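ABC transporter, ATP binding protein (PDB 1OXX) couples ATP hydrolysis to glucose uptake as the ATP-binding subunit of the GlcSTUV ABC transporter of Sulfolobus solfataricus. Local coordinates at residues V256-S260 with L261-V265; R153-V156 with K157-L161; H330-H333 with S334-V338; N231-S234 with I235-S239; A202-F205 with A206-R210. The protein carries 1 engineered substitution. One frame throughout, in Å; residues are numbered along the deposited sequence. Where two conformers were deposited one is given.

Contact 1: residues V256-S260 with L261-V265; sequences VVIGS and LRFPV
Ile258 and Phe263 slant past each other on one side of a tight β hairpin, the CD1 methyl of Ile258 lying 4.1 Å from Phe263 CE1. Further from the turn, Val256 shares this side and sends CG2 to Val265, 4.1 Å from the CG2 methyl there. Phe263 CG sits beside its own backbone N (chi1 -68°), and the ring presents an edge, in its own plane, to the carbonyl O of Val256. Val257 and Arg262 occupy the reverse side: Val257 CG2 rests against the aliphatic part of the arginine, 3.7 Å from Arg262 CD, before the Arg262 chain bends at chi3. Two reciprocal backbone pairs hold the strands. Ile258 N meets Leu261 O at 2.8 Å in a nearly straight bond (174°), and Leu261 N returns to Ile258 O; Val256 and Phe263 exchange a second pair, the bond from Val256 N being more bent (151°). A type II' turn from Ile258 to Leu261 closes the hairpin, with Gly259 at positive phi. Strand 261-263 pairs with 255-258 in an antiparallel sheet continuing through 245-252 and 271-276, and Arg262 has a further backbone bond to Val296. Val256, Phe263 and Val265 pack on Ile274, Ile258 reaches Leu247, and Leu261 leans on Pro317 of strand 310-317.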
loop_
_atom_site.group_PDB
_atom_site.type_symbol
_atom_site.label_atom_id
_atom_site.label_comp_id
_atom_site.label_asym_id
_atom_site.label_seq_id
_atom_site.Cartn_x
_atom_site.Cartn_y
_atom_site.Cartn_z
ATOM N N VAL A 256 -24.613 6.858 19.199
ATOM C CA VAL A 256 -24.444 7.846 18.131
ATOM C C VAL A 256 -25.600 7.704 17.163
ATOM O O VAL A 256 -25.762 6.667 16.521
ATOM C CB VAL A 256 -23.082 7.660 17.411
ATOM C CG1 VAL A 256 -22.932 8.624 16.257
ATOM C CG2 VAL A 256 -21.942 7.883 18.382
ATOM N N VAL A 257 -26.403 8.758 17.062
ATOM C CA VAL A 257 -27.604 8.733 16.248
ATOM C C VAL A 257 -27.378 9.337 14.872
ATOM O O VAL A 257 -26.871 10.445 14.744
ATOM C CB VAL A 257 -28.732 9.505 16.924
ATOM C CG1 VAL A 257 -29.903 9.693 15.968
ATOM C CG2 VAL A 257 -29.199 8.786 18.191
ATOM N N ILE A 258 -27.774 8.588 13.847
ATOM C CA ILE A 258 -27.701 9.023 12.458
ATOM C C ILE A 258 -29.049 8.638 11.839
ATOM O O ILE A 258 -29.258 7.508 11.416
ATOM C CB ILE A 258 -26.521 8.333 11.729
ATOM C CG1 ILE A 258 -25.223 8.480 12.537
ATOM C CG2 ILE A 258 -26.366 8.886 10.312
ATOM C CD1 ILE A 258 -24.019 7.778 11.949
ATOM N N GLY A 259 -29.998 9.568 11.839
ATOM C CA GLY A 259 -31.327 9.269 11.359
ATOM C C GLY A 259 -31.900 8.103 12.138
ATOM O O GLY A 259 -31.921 8.102 13.370
ATOM N N SER A 260 -32.348 7.092 11.417
ATOM C CA SER A 260 -32.943 5.911 12.032
ATOM C C SER A 260 -31.913 4.872 12.508
ATOM O O SER A 260 -32.284 3.761 12.883
ATOM C CB SER A 260 -33.895 5.262 11.041
ATOM O OG SER A 260 -33.225 4.966 9.833
ATOM N N LEU A 261 -30.629 5.196 12.444
ATOM C CA LEU A 261 -29.628 4.308 12.991
ATOM C C LEU A 261 -29.072 4.869 14.289
ATOM O O LEU A 261 -28.984 6.090 14.481
ATOM C CB LEU A 261 -28.481 4.120 12.003
ATOM C CG LEU A 261 -28.820 3.517 10.649
ATOM C CD1 LEU A 261 -27.522 3.299 9.877
ATOM C CD2 LEU A 261 -29.573 2.215 10.790
ATOM N N ARG A 262 -28.692 3.960 15.181
ATOM C CA ARG A 262 -28.074 4.310 16.446
ATOM C C ARG A 262 -26.989 3.286 16.771
ATOM O O ARG A 262 -27.290 2.099 16.958
ATOM C CB ARG A 262 -29.102 4.378 17.568
ATOM C CG ARG A 262 -28.577 5.092 18.803
ATOM C CD ARG A 262 -29.671 5.464 19.786
ATOM N NE ARG A 262 -30.385 4.279 20.240
ATOM C CZ ARG A 262 -31.559 4.302 20.832
ATOM N NH1 ARG A 262 -32.179 5.458 21.048
ATOM N NH2 ARG A 262 -32.121 3.164 21.212
ATOM N N PHE A 263 -25.738 3.749 16.844
ATOM C CA PHE A 263 -24.578 2.898 17.105
ATOM C C PHE A 263 -24.217 2.993 18.567
ATOM O O PHE A 263 -24.093 4.088 19.092
ATOM C CB PHE A 263 -23.394 3.355 16.251
ATOM C CG PHE A 263 -23.597 3.124 14.796
ATOM C CD1 PHE A 263 -24.306 4.033 14.033
ATOM C CD2 PHE A 263 -23.098 1.987 14.188
ATOM C CE1 PHE A 263 -24.506 3.801 12.677
ATOM C CE2 PHE A 263 -23.291 1.767 12.831
ATOM C CZ PHE A 263 -24.008 2.682 12.090
ATOM N N PRO A 264 -24.074 1.845 19.225
ATOM C CA PRO A 264 -23.833 1.802 20.679
ATOM C C PRO A 264 -22.402 2.074 21.104
ATOM O O PRO A 264 -21.715 1.247 21.725
ATOM C CB PRO A 264 -24.255 0.377 21.043
ATOM C CG PRO A 264 -23.999 -0.390 19.844
ATOM C CD PRO A 264 -24.253 0.501 18.657
ATOM N N VAL A 265 -21.950 3.275 20.771
ATOM C CA VAL A 265 -20.608 3.737 21.099
ATOM C C VAL A 265 -20.700 5.209 21.446
ATOM O O VAL A 265 -21.705 5.842 21.199
ATOM C CB VAL A 265 -19.611 3.529 19.927
ATOM C CG1 VAL A 265 -19.391 2.040 19.675
ATOM C CG2 VAL A 265 -20.085 4.246 18.669
#

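Contact 2: residues R153-V156 with K157-L161; sequences RALV and KDPSL
Pro159 folds back on the end of helix 143-155, its CG 3.6 Å from the carbonyl O of Ala154 and 4.2 Å from Leu155 CD2. This is the close-packed part: the pyrrolidine ring lies along the last turn, with CD also near Leu155 O. That carbonyl receives Asp158 N at 3.0 Å, the donor standing well above the carbonyl plane, in a type I turn from Leu155 to Asp158, after which Pro159 comes back against the helix. The other part is looser and hydrated. One water donates to Ala154 O at 2.6 Å and accepts from Lys157 N, bridging where a direct helical bond is absent. A second donates both to Leu155 O and to Asp158 OD1, tying the carboxylate back to the turn. The side chain of Lys157, partly exposed, crosses Val156, its CG 4.2 Å from Val156 CG1; it was deposited in two conformers, in keeping with a mobile chain. In the ATPase core the turn delivers the chain from helix 143-155 to strand 161-165. Leu155 packs on Val186 and Leu190 of helix 176-190, Ala154 on Val87 of strand 84-88, and Val156 on Ile103 of helix 99-104.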
loop_
_atom_site.group_PDB
_atom_site.type_symbol
_atom_site.label_atom_id
_atom_site.label_comp_id
_atom_site.label_asym_id
_atom_site.label_seq_id
_atom_site.Cartn_x
_atom_site.Cartn_y
_atom_site.Cartn_z
ATOM N N ARG A 153 16.726 -7.188 -13.606
ATOM C CA ARG A 153 17.594 -6.007 -13.658
ATOM C C ARG A 153 17.885 -5.472 -12.249
ATOM O O ARG A 153 19.016 -5.106 -11.926
ATOM C CB ARG A 153 16.951 -4.925 -14.524
ATOM C CG ARG A 153 17.784 -3.702 -14.650
ATOM C CD ARG A 153 17.172 -2.633 -15.520
ATOM N NE ARG A 153 15.866 -2.223 -15.047
ATOM C CZ ARG A 153 15.070 -1.394 -15.699
ATOM N NH1 ARG A 153 15.442 -0.910 -16.880
ATOM N NH2 ARG A 153 13.886 -1.084 -15.199
ATOM N N ALA A 154 16.856 -5.421 -11.411
ATOM C CA ALA A 154 17.006 -4.952 -10.030
ATOM C C ALA A 154 17.861 -5.855 -9.161
ATOM O O ALA A 154 18.456 -5.375 -8.194
ATOM C CB ALA A 154 15.662 -4.807 -9.401
ATOM N N LEU A 155 17.928 -7.145 -9.488
ATOM C CA LEU A 155 18.594 -8.154 -8.654
ATOM C C LEU A 155 19.981 -8.560 -9.132
ATOM O O LEU A 155 20.707 -9.290 -8.461
ATOM C CB LEU A 155 17.723 -9.404 -8.607
ATOM C CG LEU A 155 16.355 -9.209 -7.971
ATOM C CD1 LEU A 155 15.560 -10.494 -8.103
ATOM C CD2 LEU A 155 16.485 -8.809 -6.533
ATOM N N VAL A 156 20.347 -8.076 -10.303
ATOM C CA VAL A 156 21.560 -8.564 -10.957
ATOM C C VAL A 156 22.869 -8.292 -10.211
ATOM O O VAL A 156 23.822 -9.048 -10.351
ATOM C CB VAL A 156 21.628 -8.080 -12.437
ATOM C CG1 VAL A 156 22.099 -6.664 -12.540
ATOM C CG2 VAL A 156 22.502 -9.009 -13.223
ATOM N N LYS A 157 22.909 -7.223 -9.426
ATOM C CA LYS A 157 24.100 -6.891 -8.615
ATOM C C LYS A 157 24.014 -7.374 -7.162
ATOM O O LYS A 157 24.747 -6.899 -6.298
ATOM C CB LYS A 157 24.347 -5.380 -8.581
ATOM C CG LYS A 157 24.715 -4.731 -9.917
ATOM C CD LYS A 157 25.160 -3.285 -9.736
ATOM C CE LYS A 157 24.015 -2.377 -9.316
ATOM N NZ LYS A 157 24.460 -0.959 -9.129
ATOM N N ASP A 158 23.129 -8.313 -6.887
ATOM C CA ASP A 158 22.919 -8.794 -5.517
ATOM C C ASP A 158 22.810 -7.691 -4.455
ATOM O O ASP A 158 23.686 -7.434 -3.641
ATOM C CB ASP A 158 23.979 -9.791 -5.084
ATOM C CG ASP A 158 23.442 -10.767 -4.049
ATOM O OD1 ASP A 158 22.401 -11.415 -4.340
ATOM O OD2 ASP A 158 23.964 -10.934 -2.923
ATOM N N PRO A 159 21.670 -7.077 -4.446
ATOM C CA PRO A 159 21.397 -6.009 -3.496
ATOM C C PRO A 159 21.080 -6.498 -2.094
ATOM O O PRO A 159 20.791 -7.673 -1.876
ATOM C CB PRO A 159 20.136 -5.374 -4.065
ATOM C CG PRO A 159 19.496 -6.378 -4.891
ATOM C CD PRO A 159 20.515 -7.391 -5.291
ATOM N N SER A 160 21.136 -5.569 -1.152
ATOM C CA SER A 160 20.746 -5.800 0.231
ATOM C C SER A 160 19.350 -5.259 0.509
ATOM O O SER A 160 18.731 -5.655 1.475
ATOM C CB SER A 160 21.721 -5.092 1.168
ATOM O OG SER A 160 23.012 -5.689 1.123
ATOM N N LEU A 161 18.873 -4.382 -0.367
ATOM C CA LEU A 161 17.604 -3.689 -0.221
ATOM C C LEU A 161 16.891 -3.672 -1.563
ATOM O O LEU A 161 17.473 -3.308 -2.581
ATOM C CB LEU A 161 17.866 -2.259 0.234
ATOM C CG LEU A 161 16.687 -1.293 0.302
ATOM C CD1 LEU A 161 15.626 -1.798 1.297
ATOM C CD2 LEU A 161 17.175 0.114 0.672
HETATM O O HOH W 1 21.063 -5.195 -8.320
HETATM O O HOH W 2 20.275 -11.200 -6.321
#

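Contact 3: residues H330-H333 with S334-V338; sequences HPIH and SGEEV
Glu336 lies against the imidazole of His333 across a type II β turn, and its side chain can be traced atom by atom. CB touches two groups of the preceding segment: the carbonyl O of His333 at 3.2 Å and the CG2 methyl of Ile332 at 3.7 Å. With chi1 at -81°, CG stands beside the backbone N of Glu336, which brings it over one face of the His333 ring. It is 3.4 Å from the ring centroid and close to the ring normal, a CH-pi contact. A bend at chi2 then carries the chain outward past CE1. CD lies beyond the ring atoms, 3.4 Å from His333 CE1, and the carboxylate plane runs parallel to the imidazole (3° apart), displaced outward. At the tip OE1 turns to Lys285, with which it forms a salt bridge. The backbone secures the same arrangement, since Glu336 N donates to His333 O at 3.1 Å, and Gly335 takes the positive-phi place of the turn. Next to this, Ile332 CG2 also touches Val338 CG1 at 3.8 Å, an apolar patch where strand 337-342 of the C-terminal domain begins. The chemistry is thus mixed: a methylene covers the imidazole face, the carboxylate lies parallel beyond CE1, and OE1 goes to a lysine. Its negative charge so close to the ring would be expected to favour protonation of His333, although Lys285, bound to the same carboxylate, probably weakens that effect.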
loop_
_atom_site.group_PDB
_atom_site.type_symbol
_atom_site.label_atom_id
_atom_site.label_comp_id
_atom_site.label_asym_id
_atom_site.label_seq_id
_atom_site.Cartn_x
_atom_site.Cartn_y
_atom_site.Cartn_z
ATOM N N HIS A 330 -27.346 -11.785 -2.876
ATOM C CA HIS A 330 -28.642 -11.478 -3.490
ATOM C C HIS A 330 -28.947 -9.998 -3.348
ATOM O O HIS A 330 -28.537 -9.342 -2.375
ATOM C CB HIS A 330 -29.796 -12.255 -2.816
ATOM C CG HIS A 330 -29.897 -13.704 -3.194
ATOM N ND1 HIS A 330 -29.183 -14.692 -2.549
ATOM C CD2 HIS A 330 -30.661 -14.337 -4.116
ATOM C CE1 HIS A 330 -29.490 -15.870 -3.068
ATOM N NE2 HIS A 330 -30.389 -15.684 -4.018
ATOM N N PRO A 331 -29.712 -9.461 -4.291
ATOM C CA PRO A 331 -30.074 -8.049 -4.218
ATOM C C PRO A 331 -31.221 -7.808 -3.258
ATOM O O PRO A 331 -31.958 -8.731 -2.897
ATOM C CB PRO A 331 -30.528 -7.718 -5.653
ATOM C CG PRO A 331 -30.828 -9.010 -6.295
ATOM C CD PRO A 331 -30.304 -10.135 -5.448
ATOM N N ILE A 332 -31.312 -6.569 -2.791
ATOM C CA ILE A 332 -32.500 -6.050 -2.136
ATOM C C ILE A 332 -32.758 -4.794 -2.919
ATOM O O ILE A 332 -31.957 -3.884 -2.936
ATOM C CB ILE A 332 -32.327 -5.734 -0.668
ATOM C CG1 ILE A 332 -31.833 -6.957 0.093
ATOM C CG2 ILE A 332 -33.648 -5.247 -0.101
ATOM C CD1 ILE A 332 -31.503 -6.669 1.545
ATOM N N HIS A 333 -33.885 -4.750 -3.589
ATOM C CA HIS A 333 -34.110 -3.700 -4.569
ATOM C C HIS A 333 -34.276 -2.297 -4.002
ATOM O O HIS A 333 -34.614 -2.102 -2.844
ATOM C CB HIS A 333 -35.229 -4.101 -5.542
ATOM C CG HIS A 333 -36.622 -3.992 -4.997
ATOM N ND1 HIS A 333 -37.267 -5.042 -4.376
ATOM C CD2 HIS A 333 -37.525 -2.988 -5.066
ATOM C CE1 HIS A 333 -38.496 -4.675 -4.054
ATOM N NE2 HIS A 333 -38.680 -3.436 -4.463
ATOM N N SER A 334 -34.006 -1.320 -4.859
ATOM C CA SER A 334 -34.048 0.087 -4.485
ATOM C C SER A 334 -35.399 0.474 -3.915
ATOM O O SER A 334 -36.447 0.091 -4.440
ATOM C CB SER A 334 -33.718 0.943 -5.706
ATOM O OG SER A 334 -33.709 2.325 -5.389
ATOM N N GLY A 335 -35.371 1.226 -2.820
ATOM C CA GLY A 335 -36.590 1.678 -2.183
ATOM C C GLY A 335 -37.064 0.777 -1.051
ATOM O O GLY A 335 -37.939 1.153 -0.264
ATOM N N GLU A 336 -36.499 -0.419 -0.974
ATOM C CA GLU A 336 -36.881 -1.365 0.063
ATOM C C GLU A 336 -36.386 -0.931 1.433
ATOM O O GLU A 336 -35.251 -0.479 1.585
ATOM C CB GLU A 336 -36.326 -2.759 -0.247
ATOM C CG GLU A 336 -37.126 -3.577 -1.256
ATOM C CD GLU A 336 -38.424 -4.109 -0.674
ATOM O OE1 GLU A 336 -38.455 -5.278 -0.241
ATOM O OE2 GLU A 336 -39.401 -3.348 -0.650
ATOM N N GLU A 337 -37.253 -1.081 2.427
ATOM C CA GLU A 337 -36.880 -0.823 3.804
ATOM C C GLU A 337 -36.225 -2.081 4.344
ATOM O O GLU A 337 -36.709 -3.193 4.140
ATOM C CB GLU A 337 -38.098 -0.476 4.627
ATOM N N VAL A 338 -35.117 -1.891 5.041
ATOM C CA VAL A 338 -34.353 -2.991 5.598
ATOM C C VAL A 338 -33.935 -2.706 7.033
ATOM O O VAL A 338 -33.902 -1.553 7.486
ATOM C CB VAL A 338 -33.040 -3.232 4.804
ATOM C CG1 VAL A 338 -33.341 -3.672 3.362
ATOM C CG2 VAL A 338 -32.184 -1.984 4.794
#

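Contact 4: residues N231-S234 with I235-S239; sequences NPVS and IQVAS
A serine N-cap begins helix 235-241, with Ser234 as the capping residue and Val237 N as the donor. Ser234 OG accepts from Val237 N at 3.0 Å along an almost straight N-H line (171°), while Ser234 O takes Ala238 N at 3.0 Å in the first regular helical bond. With OG between the backbone N and the carbonyl carbon (chi1 69°), the hydroxyl swings over the opening turn and meets an amide N-H of the helix start. The cap is flanked by apolar contacts from the loop that arrives from helix 225-230. Pro232 turns its ring toward the helix and sets CG 3.5 Å from Ala238 CB, with CB 4.0 Å from Val237 CG1. Val233 passes the other branch of the same valine. The start of helix 235-241 packs on the mixed sheet of the ATPase: Val237 reaches Val213 and Val220 of strands 210-215 and 218-223, and Gln236 rests on Pro39, with its side chain about 9 Å from that of Ser40, an inferred ATP-binding residue. Gln221 holds the loop by its side-chain amide, through Val233 N and Asn231 O. Val237 CG2 lies beside the cap, 3.5 Å from Ser234 OG and 4.0 Å from Val233 CG1.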
loop_
_atom_site.group_PDB
_atom_site.type_symbol
_atom_site.label_atom_id
_atom_site.label_comp_id
_atom_site.label_asym_id
_atom_site.label_seq_id
_atom_site.Cartn_x
_atom_site.Cartn_y
_atom_site.Cartn_z
ATOM N N ASN A 231 -7.647 -1.284 13.930
ATOM C CA ASN A 231 -7.454 -0.215 14.915
ATOM C C ASN A 231 -6.811 1.034 14.301
ATOM O O ASN A 231 -5.755 1.493 14.743
ATOM C CB ASN A 231 -6.632 -0.746 16.086
ATOM C CG ASN A 231 -7.303 -1.915 16.763
ATOM O OD1 ASN A 231 -8.396 -1.777 17.309
ATOM N ND2 ASN A 231 -6.670 -3.080 16.704
ATOM N N PRO A 232 -7.449 1.597 13.292
ATOM C CA PRO A 232 -6.887 2.801 12.667
ATOM C C PRO A 232 -6.978 3.995 13.601
ATOM O O PRO A 232 -7.971 4.153 14.313
ATOM C CB PRO A 232 -7.773 3.020 11.447
ATOM C CG PRO A 232 -9.077 2.328 11.794
ATOM C CD PRO A 232 -8.694 1.154 12.653
ATOM N N VAL A 233 -5.979 4.871 13.544
ATOM C CA VAL A 233 -5.934 6.010 14.456
ATOM C C VAL A 233 -6.894 7.111 14.048
ATOM O O VAL A 233 -7.245 7.975 14.861
ATOM C CB VAL A 233 -4.495 6.568 14.557
ATOM C CG1 VAL A 233 -4.117 7.300 13.303
ATOM C CG2 VAL A 233 -4.335 7.483 15.779
ATOM N N SER A 234 -7.344 7.065 12.803
ATOM C CA SER A 234 -8.222 8.085 12.260
ATOM C C SER A 234 -9.054 7.490 11.157
ATOM O O SER A 234 -8.733 6.431 10.631
ATOM C CB SER A 234 -7.405 9.236 11.677
ATOM O OG SER A 234 -6.693 8.827 10.499
ATOM N N ILE A 235 -10.124 8.174 10.772
ATOM C CA ILE A 235 -10.943 7.673 9.677
ATOM C C ILE A 235 -10.158 7.720 8.352
ATOM O O ILE A 235 -10.360 6.878 7.469
ATOM C CB ILE A 235 -12.318 8.411 9.582
ATOM C CG1 ILE A 235 -13.297 7.613 8.717
ATOM C CG2 ILE A 235 -12.158 9.841 9.049
ATOM C CD1 ILE A 235 -13.723 6.283 9.289
ATOM N N GLN A 236 -9.242 8.677 8.225
ATOM C CA GLN A 236 -8.411 8.733 7.023
ATOM C C GLN A 236 -7.511 7.507 6.916
ATOM O O GLN A 236 -7.393 6.906 5.853
ATOM C CB GLN A 236 -7.571 10.002 6.936
ATOM C CG GLN A 236 -6.845 10.072 5.602
ATOM C CD GLN A 236 -6.438 11.468 5.188
ATOM O OE1 GLN A 236 -6.214 11.722 3.998
ATOM N NE2 GLN A 236 -6.329 12.370 6.153
ATOM N N VAL A 237 -6.859 7.118 7.999
ATOM C CA VAL A 237 -6.077 5.893 7.935
ATOM C C VAL A 237 -6.988 4.689 7.657
ATOM O O VAL A 237 -6.658 3.795 6.880
ATOM C CB VAL A 237 -5.287 5.656 9.227
ATOM C CG1 VAL A 237 -4.704 4.261 9.255
ATOM C CG2 VAL A 237 -4.196 6.699 9.366
ATOM N N ALA A 238 -8.145 4.666 8.307
ATOM C CA ALA A 238 -9.075 3.562 8.121
ATOM C C ALA A 238 -9.386 3.336 6.655
ATOM O O ALA A 238 -9.452 2.196 6.207
ATOM C CB ALA A 238 -10.355 3.824 8.870
ATOM N N SER A 239 -9.604 4.422 5.919
ATOM C CA SER A 239 -9.955 4.333 4.503
ATOM C C SER A 239 -8.760 4.057 3.596
ATOM O O SER A 239 -8.904 3.475 2.531
ATOM C CB SER A 239 -10.666 5.607 4.064
ATOM O OG SER A 239 -9.778 6.696 3.956
#

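Contact 5: residues A202-F205 with A206-R210; sequences ADIF and AIADR
The carbonyl O of Ile204 is gripped by two backbone N-H groups: Ala208 N at 2.9 Å, and Ile207 N at 3.3 Å in a weak bond. Ile207 N has a stronger acceptor in Asp203 O, 3.1 Å away, so its hydrogen is shared between two carbonyls one residue apart. Ala206 N completes the set on Ala202 O at 3.1 Å. The Ala208 methyl points back at the helix, its CB 3.4 Å from Ile204 O and 4.3 Å from Ile204 CG2. Apart from the weak i to i+3 bond, these are the last i to i+4 bonds of helix 201-207, which in the P-loop NTPase core of an ABC ATPase follows strand 193-198 and leads into strand 210-215. Ala208 is where the backbone leaves the helical conformation. A water takes over beyond it, donating to Phe205 O at 2.8 Å and to Ala208 O at 2.6 Å, so these two carbonyls are bridged by solvent. On the flank of the helix, Ile207 lays its CB against Asp203 O, and its CG1, beside its own backbone N (chi1 -67°), keeps CD1 near that oxygen too; the side chain packs on Val183 of helix 176-190. Asp203 directs its carboxylate elsewhere, to a salt bridge with Arg180 and a hydrogen bond with Ser198, and its side chain lies about 5 Å from that of Glu166, an inferred ATP-binding residue. Ile204 turns to Leu37 of strand 33-37 and to Pro225.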
loop_
_atom_site.group_PDB
_atom_site.type_symbol
_atom_site.label_atom_id
_atom_site.label_comp_id
_atom_site.label_asym_id
_atom_site.label_seq_id
_atom_site.Cartn_x
_atom_site.Cartn_y
_atom_site.Cartn_z
ATOM N N ALA A 202 -3.776 -3.706 -1.324
ATOM C CA ALA A 202 -3.554 -5.118 -1.625
ATOM C C ALA A 202 -2.056 -5.437 -1.735
ATOM O O ALA A 202 -1.604 -6.536 -1.393
ATOM C CB ALA A 202 -4.287 -5.517 -2.903
ATOM N N ASP A 203 -1.286 -4.467 -2.200
ATOM C CA ASP A 203 0.149 -4.638 -2.311
ATOM C C ASP A 203 0.751 -4.742 -0.905
ATOM O O ASP A 203 1.636 -5.559 -0.636
ATOM C CB ASP A 203 0.753 -3.469 -3.083
ATOM C CG ASP A 203 0.377 -3.487 -4.562
ATOM O OD1 ASP A 203 0.484 -2.433 -5.227
ATOM O OD2 ASP A 203 -0.049 -4.503 -5.119
ATOM N N ILE A 204 0.245 -3.914 0.005
ATOM C CA ILE A 204 0.698 -3.908 1.397
ATOM C C ILE A 204 0.360 -5.221 2.101
ATOM O O ILE A 204 1.204 -5.836 2.746
ATOM C CB ILE A 204 -0.003 -2.748 2.143
ATOM C CG1 ILE A 204 0.472 -1.410 1.604
ATOM C CG2 ILE A 204 0.210 -2.834 3.652
ATOM C CD1 ILE A 204 1.918 -1.229 1.706
ATOM N N PHE A 205 -0.883 -5.656 1.999
ATOM C CA PHE A 205 -1.273 -6.890 2.675
ATOM C C PHE A 205 -0.511 -8.102 2.160
ATOM O O PHE A 205 -0.233 -9.041 2.916
ATOM C CB PHE A 205 -2.774 -7.108 2.572
ATOM C CG PHE A 205 -3.542 -6.366 3.622
ATOM C CD1 PHE A 205 -4.124 -5.146 3.335
ATOM C CD2 PHE A 205 -3.626 -6.850 4.917
ATOM C CE1 PHE A 205 -4.812 -4.435 4.310
ATOM C CE2 PHE A 205 -4.302 -6.155 5.886
ATOM C CZ PHE A 205 -4.894 -4.935 5.588
ATOM N N ALA A 206 -0.191 -8.085 0.877
ATOM C CA ALA A 206 0.456 -9.225 0.273
ATOM C C ALA A 206 1.904 -9.331 0.674
ATOM O O ALA A 206 2.411 -10.436 0.881
ATOM C CB ALA A 206 0.346 -9.138 -1.241
ATOM N N ILE A 207 2.570 -8.187 0.812
ATOM C CA ILE A 207 4.019 -8.183 0.946
ATOM C C ILE A 207 4.610 -7.635 2.233
ATOM O O ILE A 207 5.669 -8.084 2.653
ATOM C CB ILE A 207 4.610 -7.362 -0.222
ATOM C CG1 ILE A 207 4.368 -8.075 -1.553
ATOM C CG2 ILE A 207 6.090 -7.134 -0.025
ATOM C CD1 ILE A 207 4.535 -7.166 -2.766
ATOM N N ALA A 208 3.948 -6.661 2.851
ATOM C CA ALA A 208 4.531 -5.963 3.981
ATOM C C ALA A 208 4.148 -6.552 5.322
ATOM O O ALA A 208 2.994 -6.923 5.528
ATOM C CB ALA A 208 4.118 -4.498 3.921
ATOM N N ASP A 209 5.104 -6.636 6.237
ATOM C CA ASP A 209 4.794 -7.091 7.593
ATOM C C ASP A 209 4.560 -5.955 8.579
ATOM O O ASP A 209 3.942 -6.144 9.643
ATOM C CB ASP A 209 5.887 -8.003 8.101
ATOM C CG ASP A 209 5.931 -9.292 7.348
ATOM O OD1 ASP A 209 4.850 -9.820 6.987
ATOM O OD2 ASP A 209 6.996 -9.842 7.039
ATOM N N ARG A 210 5.067 -4.781 8.249
ATOM C CA ARG A 210 4.866 -3.591 9.037
ATOM C C ARG A 210 4.681 -2.479 8.023
ATOM O O ARG A 210 5.354 -2.477 6.981
ATOM C CB ARG A 210 6.044 -3.321 9.985
ATOM C CG ARG A 210 5.793 -2.238 10.998
ATOM C CD ARG A 210 6.789 -2.197 12.190
ATOM N NE ARG A 210 8.170 -2.049 11.736
ATOM C CZ ARG A 210 8.964 -1.015 12.001
ATOM N NH1 ARG A 210 8.579 -0.011 12.783
ATOM N NH2 ARG A 210 10.179 -0.998 11.473
HETATM O O HOH W 3 0.903 -8.482 5.396
#

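Along the chain the contacts come in the order 2, 5, 4, 1, 3, each a local turn, cap or helix end finished before the next opens, so none nests or crosses. Contact 2 takes helix 143-155 into strand 161-165, and contact 5 takes helix 201-207 toward strand 210-215, both in the ATPase core with centres about 21 Å apart. Contact 4 caps helix 235-241, beside strands 210-215 and 218-223, its centre about 17 Å from that of contact 5. Contacts 1 and 3 belong to two different antiparallel sheets farther on, with nearest atoms about 7 Å apart; contacts 1 and 2 lie on opposite sides of the chain's centre.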